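Local coordinates for Sodium/calcium exchanger regulatory protein 1 (Loligo pealei, PDB 3PPT) that binds and may transport fatty acids such as palmitoleate, also binds phosphoinositides, and when phosphorylated stimulates the squid nerve sodium/calcium exchanger, at residues M32-E41 and I51-T59; D3-E11 and R105-H113. One frame throughout, in Å; residues are numbered along the deposited sequence.

Contact 1: M32-E41 and I51-T59. With PAM (palmitoleic acid), chain B.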
loop_
_atom_site.group_PDB
_atom_site.type_symbol
_atom_site.label_atom_id
_atom_site.label_comp_id
_atom_site.label_asym_id
_atom_site.label_seq_id
_atom_site.Cartn_x
_atom_site.Cartn_y
_atom_site.Cartn_z
ATOM N N MET A 32 8.952 -14.360 2.801
ATOM C CA MET A 32 8.348 -14.250 1.476
ATOM C C MET A 32 8.127 -12.796 1.063
ATOM O O MET A 32 8.441 -12.402 -0.058
ATOM C CB MET A 32 7.025 -15.014 1.435
ATOM C CG MET A 32 7.174 -16.506 1.695
ATOM S SD MET A 32 5.682 -17.433 1.293
ATOM C CE MET A 32 4.600 -16.888 2.607
ATOM N N ALA A 33 7.592 -11.997 1.976
ATOM C CA ALA A 33 7.269 -10.616 1.680
ATOM C C ALA A 33 8.510 -9.774 1.445
ATOM O O ALA A 33 8.506 -8.935 0.553
ATOM C CB ALA A 33 6.403 -10.018 2.769
ATOM N N ASN A 34 9.565 -9.984 2.238
ATOM C CA ASN A 34 10.808 -9.252 2.027
ATOM C C ASN A 34 11.411 -9.534 0.652
ATOM O O ASN A 34 11.966 -8.632 0.012
ATOM C CB ASN A 34 11.831 -9.566 3.125
ATOM C CG ASN A 34 11.565 -8.802 4.415
ATOM O OD1 ASN A 34 11.299 -7.598 4.395
ATOM N ND2 ASN A 34 11.638 -9.496 5.545
ATOM N N ALA A 35 11.303 -10.782 0.200
ATOM C CA ALA A 35 11.894 -11.200 -1.068
ATOM C C ALA A 35 11.030 -10.842 -2.272
ATOM O O ALA A 35 11.486 -10.934 -3.406
ATOM C CB ALA A 35 12.165 -12.692 -1.052
ATOM N N ALA A 36 9.783 -10.455 -2.028
ATOM C CA ALA A 36 8.842 -10.208 -3.113
ATOM C C ALA A 36 9.176 -8.961 -3.924
ATOM O O ALA A 36 9.811 -8.024 -3.431
ATOM C CB ALA A 36 7.423 -10.102 -2.564
ATOM N N THR A 37 8.687 -8.944 -5.157
ATOM C CA THR A 37 8.739 -7.760 -6.006
ATOM C C THR A 37 7.313 -7.473 -6.463
ATOM O O THR A 37 6.939 -7.763 -7.593
ATOM C CB THR A 37 9.658 -7.974 -7.228
ATOM O OG1 THR A 37 10.923 -8.474 -6.782
ATOM C CG2 THR A 37 9.866 -6.660 -7.980
ATOM N N PRO A 38 6.505 -6.893 -5.574
ATOM C CA PRO A 38 5.085 -6.728 -5.891
ATOM C C PRO A 38 4.808 -5.725 -6.993
ATOM O O PRO A 38 5.582 -4.785 -7.235
ATOM C CB PRO A 38 4.498 -6.196 -4.582
ATOM C CG PRO A 38 5.663 -5.559 -3.888
ATOM C CD PRO A 38 6.828 -6.429 -4.215
ATOM N N THR A 39 3.677 -5.929 -7.651
ATOM C CA THR A 39 3.112 -4.905 -8.511
ATOM C C THR A 39 1.885 -4.318 -7.827
ATOM O O THR A 39 1.192 -5.003 -7.064
ATOM C CB THR A 39 2.684 -5.445 -9.874
ATOM O OG1 THR A 39 1.638 -6.413 -9.705
ATOM C CG2 THR A 39 3.885 -6.057 -10.598
ATOM N N GLN A 40 1.605 -3.057 -8.127
ATOM C CA GLN A 40 0.337 -2.444 -7.756
ATOM C C GLN A 40 -0.333 -1.937 -9.015
ATOM O O GLN A 40 0.301 -1.278 -9.854
ATOM C CB GLN A 40 0.523 -1.296 -6.766
ATOM C CG GLN A 40 0.932 -1.771 -5.376
ATOM C CD GLN A 40 0.926 -0.655 -4.341
ATOM O OE1 GLN A 40 0.155 0.303 -4.458
ATOM N NE2 GLN A 40 1.769 -0.779 -3.312
ATOM N N GLU A 41 -1.619 -2.231 -9.138
ATOM C CA GLU A 41 -2.420 -1.707 -10.225
ATOM C C GLU A 41 -3.531 -0.885 -9.630
ATOM O O GLU A 41 -4.343 -1.387 -8.847
ATOM C CB GLU A 41 -2.961 -2.844 -11.060
ATOM C CG GLU A 41 -1.871 -3.455 -11.882
ATOM C CD GLU A 41 -2.289 -4.739 -12.525
ATOM O OE1 GLU A 41 -2.402 -5.735 -11.785
ATOM O OE2 GLU A 41 -2.498 -4.748 -13.763
ATOM N N ILE A 51 -7.222 -0.879 -5.848
ATOM C CA ILE A 51 -5.794 -1.173 -5.827
ATOM C C ILE A 51 -5.592 -2.668 -5.682
ATOM O O ILE A 51 -6.033 -3.274 -4.699
ATOM C CB ILE A 51 -5.075 -0.473 -4.657
ATOM C CG1 ILE A 51 -5.309 1.038 -4.697
ATOM C CG2 ILE A 51 -3.583 -0.780 -4.700
ATOM C CD1 ILE A 51 -4.574 1.801 -3.615
ATOM N N LYS A 52 -4.937 -3.258 -6.679
ATOM C CA LYS A 52 -4.573 -4.670 -6.651
ATOM C C LYS A 52 -3.073 -4.774 -6.437
ATOM O O LYS A 52 -2.289 -4.244 -7.229
ATOM C CB LYS A 52 -4.965 -5.372 -7.963
ATOM C CG LYS A 52 -4.533 -6.841 -7.995
ATOM C CD LYS A 52 -4.779 -7.516 -9.347
ATOM C CE LYS A 52 -6.242 -7.628 -9.676
ATOM N NZ LYS A 52 -6.947 -8.589 -8.790
ATOM N N THR A 53 -2.674 -5.454 -5.366
ATOM C CA THR A 53 -1.255 -5.667 -5.087
ATOM C C THR A 53 -0.972 -7.143 -5.255
ATOM O O THR A 53 -1.580 -7.963 -4.570
ATOM C CB THR A 53 -0.863 -5.226 -3.658
ATOM O OG1 THR A 53 -1.289 -3.870 -3.448
ATOM C CG2 THR A 53 0.643 -5.317 -3.468
ATOM N N SER A 54 -0.067 -7.471 -6.175
ATOM C CA SER A 54 0.160 -8.863 -6.578
ATOM C C SER A 54 1.585 -9.316 -6.300
ATOM O O SER A 54 2.533 -8.573 -6.545
ATOM C CB SER A 54 -0.099 -9.023 -8.084
ATOM O OG SER A 54 -1.402 -8.613 -8.479
ATOM N N THR A 55 1.726 -10.545 -5.806
ATOM C CA THR A 55 3.015 -11.219 -5.684
ATOM C C THR A 55 2.828 -12.666 -6.134
ATOM O O THR A 55 1.719 -13.078 -6.449
ATOM C CB THR A 55 3.520 -11.244 -4.222
ATOM O OG1 THR A 55 2.648 -12.070 -3.435
ATOM C CG2 THR A 55 3.601 -9.836 -3.620
ATOM N N THR A 56 3.897 -13.455 -6.098
ATOM C CA THR A 56 3.781 -14.853 -6.500
ATOM C C THR A 56 3.012 -15.709 -5.499
ATOM O O THR A 56 2.588 -16.811 -5.847
ATOM C CB THR A 56 5.152 -15.500 -6.722
ATOM O OG1 THR A 56 5.888 -15.516 -5.493
ATOM C CG2 THR A 56 5.941 -14.770 -7.790
ATOM N N PHE A 57 2.849 -15.218 -4.267
ATOM C CA PHE A 57 2.276 -16.024 -3.185
ATOM C C PHE A 57 0.974 -15.466 -2.616
ATOM O O PHE A 57 0.273 -16.178 -1.912
ATOM C CB PHE A 57 3.294 -16.216 -2.051
ATOM C CG PHE A 57 3.770 -14.929 -1.444
ATOM C CD1 PHE A 57 3.117 -14.365 -0.354
ATOM C CD2 PHE A 57 4.867 -14.272 -1.977
ATOM C CE1 PHE A 57 3.558 -13.164 0.195
ATOM C CE2 PHE A 57 5.304 -13.079 -1.444
ATOM C CZ PHE A 57 4.651 -12.520 -0.356
ATOM N N LYS A 58 0.661 -14.203 -2.907
ATOM C CA LYS A 58 -0.508 -13.542 -2.323
ATOM C C LYS A 58 -0.889 -12.301 -3.115
ATOM O O LYS A 58 -0.025 -11.528 -3.520
ATOM C CB LYS A 58 -0.208 -13.124 -0.871
ATOM C CG LYS A 58 -1.347 -12.388 -0.143
ATOM C CD LYS A 58 -2.516 -13.319 0.129
ATOM C CE LYS A 58 -3.628 -12.623 0.891
ATOM N NZ LYS A 58 -4.727 -13.572 1.234
ATOM N N THR A 59 -2.187 -12.105 -3.310
ATOM C CA THR A 59 -2.710 -10.883 -3.921
ATOM C C THR A 59 -3.747 -10.260 -3.008
ATOM O O THR A 59 -4.550 -10.972 -2.395
ATOM C CB THR A 59 -3.346 -11.192 -5.281
ATOM O OG1 THR A 59 -2.317 -11.589 -6.185
ATOM C CG2 THR A 59 -4.052 -9.971 -5.870
HETATM C C1 PAM B . 3.563 -2.754 -0.527
HETATM O O1 PAM B . 2.484 -2.595 -1.153
HETATM O O2 PAM B . 4.674 -2.630 -1.095
HETATM C C2 PAM B . 3.549 -3.101 0.953
HETATM C C3 PAM B . 2.173 -3.483 1.481
HETATM C C4 PAM B . 2.248 -3.881 2.954
HETATM C C5 PAM B . 0.895 -4.409 3.430
HETATM C C6 PAM B . 0.851 -4.804 4.903
HETATM C C7 PAM B . 1.904 -5.844 5.263
HETATM C C8 PAM B . 1.697 -7.133 4.479
HETATM C C9 PAM B . 2.775 -8.126 4.832
HETATM C C10 PAM B . 2.833 -9.335 4.271
HETATM C C11 PAM B . 1.831 -9.798 3.241
HETATM C C12 PAM B . 2.561 -10.131 1.948
HETATM C C13 PAM B . 2.329 -9.079 0.877
HETATM C C14 PAM B . 0.917 -9.184 0.315
HETATM C C15 PAM B . 0.740 -8.206 -0.837
HETATM C C16 PAM B . -0.027 -8.836 -1.974
HETATM O O HOH W 1 6.616 -11.299 -5.956
HETATM O O HOH W 2 -1.091 -5.952 -9.307
#

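Contact 2: D3-E11 and R105-H113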
loop_
_atom_site.group_PDB
_atom_site.type_symbol
_atom_site.label_atom_id
_atom_site.label_comp_id
_atom_site.label_asym_id
_atom_site.label_seq_id
_atom_site.Cartn_x
_atom_site.Cartn_y
_atom_site.Cartn_z
ATOM N N ASP A 3 -2.627 10.863 -10.768
ATOM C CA ASP A 3 -1.576 10.179 -11.512
ATOM C C ASP A 3 -1.086 8.877 -10.877
ATOM O O ASP A 3 -0.213 8.202 -11.418
ATOM C CB ASP A 3 -0.402 11.112 -11.818
ATOM C CG ASP A 3 0.174 11.793 -10.582
ATOM O OD1 ASP A 3 1.357 12.190 -10.669
ATOM O OD2 ASP A 3 -0.517 11.953 -9.544
ATOM N N LEU A 4 -1.644 8.503 -9.728
ATOM C CA LEU A 4 -1.356 7.194 -9.153
ATOM C C LEU A 4 -1.944 6.075 -10.005
ATOM O O LEU A 4 -1.524 4.933 -9.900
ATOM C CB LEU A 4 -1.874 7.118 -7.707
ATOM C CG LEU A 4 -1.000 7.838 -6.678
ATOM C CD1 LEU A 4 -1.762 8.006 -5.370
ATOM C CD2 LEU A 4 0.334 7.102 -6.457
ATOM N N ALA A 5 -2.904 6.412 -10.864
ATOM C CA ALA A 5 -3.490 5.414 -11.755
ATOM C C ALA A 5 -2.431 4.765 -12.634
ATOM O O ALA A 5 -1.526 5.435 -13.143
ATOM C CB ALA A 5 -4.579 6.046 -12.639
ATOM N N GLY A 6 -2.557 3.457 -12.801
ATOM C CA GLY A 6 -1.716 2.706 -13.717
ATOM C C GLY A 6 -1.094 1.513 -13.024
ATOM O O GLY A 6 -1.615 1.022 -12.016
ATOM N N LYS A 7 0.026 1.044 -13.561
ATOM C CA LYS A 7 0.701 -0.124 -13.013
ATOM C C LYS A 7 2.095 0.247 -12.537
ATOM O O LYS A 7 2.788 1.063 -13.162
ATOM C CB LYS A 7 0.762 -1.236 -14.068
ATOM C CG LYS A 7 1.418 -2.508 -13.577
ATOM C CD LYS A 7 1.244 -3.639 -14.573
ATOM C CE LYS A 7 1.820 -4.910 -14.004
ATOM N NZ LYS A 7 1.637 -6.023 -14.962
ATOM N N TRP A 8 2.497 -0.365 -11.427
ATOM C CA TRP A 8 3.716 -0.022 -10.712
ATOM C C TRP A 8 4.415 -1.304 -10.293
ATOM O O TRP A 8 3.750 -2.284 -9.966
ATOM C CB TRP A 8 3.351 0.750 -9.436
ATOM C CG TRP A 8 2.622 2.020 -9.708
ATOM C CD1 TRP A 8 1.270 2.234 -9.662
ATOM C CD2 TRP A 8 3.216 3.267 -10.073
ATOM N NE1 TRP A 8 0.991 3.551 -9.973
ATOM C CE2 TRP A 8 2.169 4.201 -10.230
ATOM C CE3 TRP A 8 4.535 3.686 -10.273
ATOM C CZ2 TRP A 8 2.407 5.531 -10.590
ATOM C CZ3 TRP A 8 4.770 4.999 -10.626
ATOM C CH2 TRP A 8 3.710 5.908 -10.780
ATOM N N ILE A 9 5.742 -1.300 -10.256
ATOM C CA ILE A 9 6.487 -2.459 -9.758
ATOM C C ILE A 9 7.571 -2.004 -8.774
ATOM O O ILE A 9 8.192 -0.965 -8.970
ATOM C CB ILE A 9 7.052 -3.301 -10.931
ATOM C CG1 ILE A 9 7.548 -4.663 -10.436
ATOM C CG2 ILE A 9 8.124 -2.518 -11.702
ATOM C CD1 ILE A 9 7.720 -5.682 -11.562
ATOM N N LEU A 10 7.776 -2.763 -7.700
ATOM C CA LEU A 10 8.690 -2.331 -6.652
ATOM C C LEU A 10 10.106 -2.170 -7.178
ATOM O O LEU A 10 10.617 -3.070 -7.840
ATOM C CB LEU A 10 8.714 -3.357 -5.526
ATOM C CG LEU A 10 9.555 -2.955 -4.309
ATOM C CD1 LEU A 10 8.881 -1.822 -3.540
ATOM C CD2 LEU A 10 9.822 -4.159 -3.400
ATOM N N GLU A 11 10.734 -1.046 -6.847
ATOM C CA GLU A 11 12.134 -0.802 -7.183
ATOM C C GLU A 11 13.065 -0.803 -5.963
ATOM O O GLU A 11 14.156 -1.376 -6.016
ATOM C CB GLU A 11 12.281 0.512 -7.955
ATOM C CG GLU A 11 13.708 0.841 -8.367
ATOM C CD GLU A 11 13.775 2.102 -9.200
ATOM O OE1 GLU A 11 13.368 3.178 -8.703
ATOM O OE2 GLU A 11 14.215 2.010 -10.361
ATOM N N ARG A 105 0.649 7.253 -0.500
ATOM C CA ARG A 105 1.182 7.037 -1.846
ATOM C C ARG A 105 1.180 8.369 -2.565
ATOM O O ARG A 105 0.200 9.101 -2.520
ATOM C CB ARG A 105 0.305 6.069 -2.631
ATOM C CG ARG A 105 0.360 4.622 -2.180
ATOM C CD ARG A 105 -0.686 3.844 -2.945
ATOM N NE ARG A 105 -0.714 2.404 -2.700
ATOM C CZ ARG A 105 -1.366 1.826 -1.701
ATOM N NH1 ARG A 105 -1.983 2.570 -0.791
ATOM N NH2 ARG A 105 -1.381 0.505 -1.596
ATOM N N GLU A 106 2.276 8.682 -3.241
ATOM C CA GLU A 106 2.280 9.859 -4.096
ATOM C C GLU A 106 3.347 9.683 -5.155
ATOM O O GLU A 106 4.357 9.026 -4.925
ATOM C CB GLU A 106 2.503 11.145 -3.301
ATOM C CG GLU A 106 3.921 11.393 -2.832
ATOM C CD GLU A 106 4.080 12.765 -2.165
ATOM O OE1 GLU A 106 3.625 13.787 -2.728
ATOM O OE2 GLU A 106 4.658 12.826 -1.067
ATOM N N VAL A 107 3.116 10.278 -6.320
ATOM C CA VAL A 107 4.086 10.200 -7.406
ATOM C C VAL A 107 4.987 11.424 -7.373
ATOM O O VAL A 107 4.511 12.569 -7.340
ATOM C CB VAL A 107 3.412 10.076 -8.788
ATOM C CG1 VAL A 107 4.464 9.811 -9.873
ATOM C CG2 VAL A 107 2.396 8.959 -8.770
ATOM N N LYS A 108 6.291 11.162 -7.328
ATOM C CA LYS A 108 7.312 12.197 -7.280
ATOM C C LYS A 108 8.384 11.818 -8.284
ATOM O O LYS A 108 8.900 10.700 -8.241
ATOM C CB LYS A 108 7.940 12.262 -5.887
ATOM C CG LYS A 108 6.936 12.297 -4.748
ATOM C CD LYS A 108 7.626 12.344 -3.391
ATOM N N ASP A 109 8.712 12.740 -9.189
ATOM C CA ASP A 109 9.719 12.489 -10.218
ATOM C C ASP A 109 9.423 11.191 -10.990
ATOM O O ASP A 109 10.337 10.446 -11.347
ATOM C CB ASP A 109 11.123 12.467 -9.595
ATOM C CG ASP A 109 12.230 12.750 -10.610
ATOM O OD1 ASP A 109 11.956 13.387 -11.651
ATOM O OD2 ASP A 109 13.386 12.345 -10.359
ATOM N N GLY A 110 8.139 10.928 -11.229
ATOM C CA GLY A 110 7.713 9.788 -12.034
ATOM C C GLY A 110 7.537 8.456 -11.316
ATOM O O GLY A 110 7.033 7.501 -11.894
ATOM N N LYS A 111 7.954 8.412 -10.058
ATOM C CA LYS A 111 7.959 7.203 -9.234
ATOM C C LYS A 111 6.982 7.287 -8.082
ATOM O O LYS A 111 6.804 8.345 -7.490
ATOM C CB LYS A 111 9.352 6.944 -8.696
ATOM C CG LYS A 111 10.314 6.694 -9.818
ATOM C CD LYS A 111 11.589 6.070 -9.364
ATOM C CE LYS A 111 12.462 5.804 -10.579
ATOM N NZ LYS A 111 13.834 5.492 -10.173
ATOM N N MET A 112 6.341 6.167 -7.769
ATOM C CA MET A 112 5.402 6.159 -6.660
ATOM C C MET A 112 6.142 5.884 -5.370
ATOM O O MET A 112 6.772 4.836 -5.220
ATOM C CB MET A 112 4.306 5.123 -6.885
ATOM C CG MET A 112 3.304 5.090 -5.736
ATOM S SD MET A 112 1.902 3.959 -5.939
ATOM C CE MET A 112 2.705 2.357 -5.909
ATOM N N HIS A 113 6.081 6.844 -4.453
ATOM C CA HIS A 113 6.621 6.669 -3.113
ATOM C C HIS A 113 5.497 6.237 -2.198
ATOM O O HIS A 113 4.522 6.963 -2.024
ATOM C CB HIS A 113 7.211 7.977 -2.590
ATOM C CG HIS A 113 8.449 8.397 -3.307
ATOM N ND1 HIS A 113 9.628 8.680 -2.649
ATOM C CD2 HIS A 113 8.703 8.556 -4.625
ATOM C CE1 HIS A 113 10.549 9.013 -3.534
ATOM N NE2 HIS A 113 10.016 8.941 -4.742
HETATM O O HOH W 3 0.578 11.357 -6.974
#

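Contact 1: M32-E41 and I51-T59
I51 and K52 lie against Q40 and E41 across an antiparallel hairpin of the fatty-acid-binding-protein barrel, strand 39-45 against strand 48-54. The I51 methyl CG2 rests on Q40 OE1 at 3.9 Å. K52 trades two backbone hydrogen bonds with E41; its aliphatic CD lies beside E41 OE1, while its bent end carries NZ away to a salt bridge with D61. T53 forms a non-hydrogen-bonded pair with Q40, the two side chains lying side by side on the ligand-facing side, T53 OG1 3.6 Å from Q40 CG. Extended beyond CG (chi2 -172°), Q40 reaches into the barrel, where NE2 comes within 2.9 Å of carboxylate O1 of palmitoleic acid and OE1 receives a hydrogen bond from R105. S54 pairs with T39 through two backbone bonds; on this other face one water joins S54 OG, T39 OG1, E41 OE1 and K52 O. Past the strand end, T55 sets CG2 against P38 CB and A36 CB, and its OG1 accepts from F57 N in an ST turn. The F57 ring lies against helix 27-35 and is sandwiched: T55 OG1 sits over one face, M32 CB over the other, 3.9 Å from the ring centroid; in one of two M32 conformers SD adds a Met-aromatic contact. At the ring's edge, F57 CE1 meets ligand carbon C12 at 3.6 Å.

Contact 2: D3-E11 and R105-H113
Apolar contacts between L4, W8, V107 and M112 join the N-terminal 3-10 turn and strand 6-14 to the hairpin of strands 101-108 and 111-118. In the barrel sheet strand 121-130 lies between 6-14 and 111-118, so side chains reach past it, segments 6-11 and 111-113 being inclined at 70°. M112 lies over one face of the W8 indole: CB stands 3.7 Å from the centroid of the six-membered ring, and SD is 4.1 Å from that of the five-membered ring, a Met-aromatic contact. With chi3 bent to 66°, the M112 chain turns CE back onto W8 CG. L4 crosses M112 at about a right angle, and its CD2 touches both M112 SD and V107 CG2 at 3.6 Å; its other branch, CD1, lies against R105 CB.

One hydrogen bond helps set the indole's rotation: W8 NE1 donates almost straight (171°) to L4 O, close to the ring plane. A leucine in place of W8 would probably leave L4 O without this donor and open a gap beside M112 and V107. A water bridges D3 OD2 and V107 N.

The charged contact is peripheral: K111, extended beyond CG, brings NZ to the syn side of E11 OE1 at 2.8 Å. The chemistry is thus divided, with a buried sulfur-aromatic centre and an ion pair at the more exposed margin, where solvent would probably weaken its attraction.

From the N terminus, residues 3-11 start the loop that contact 2 closes at 105-113, after most of the barrel has been laid down. Contact 1 nests wholly within it, closing a short loop from 32-41 to 51-59 that ties the end of helix 27-35 and the first long hairpin together beside the bound lipid. The two contacts meet because strands 6-14 and 39-45 are sheet neighbours: Q40 O probably accepts from W8 N. Q40 and R105 also join them inside the barrel, beside M112 CE, connecting the early hairpin to strands 101-108 and 111-118.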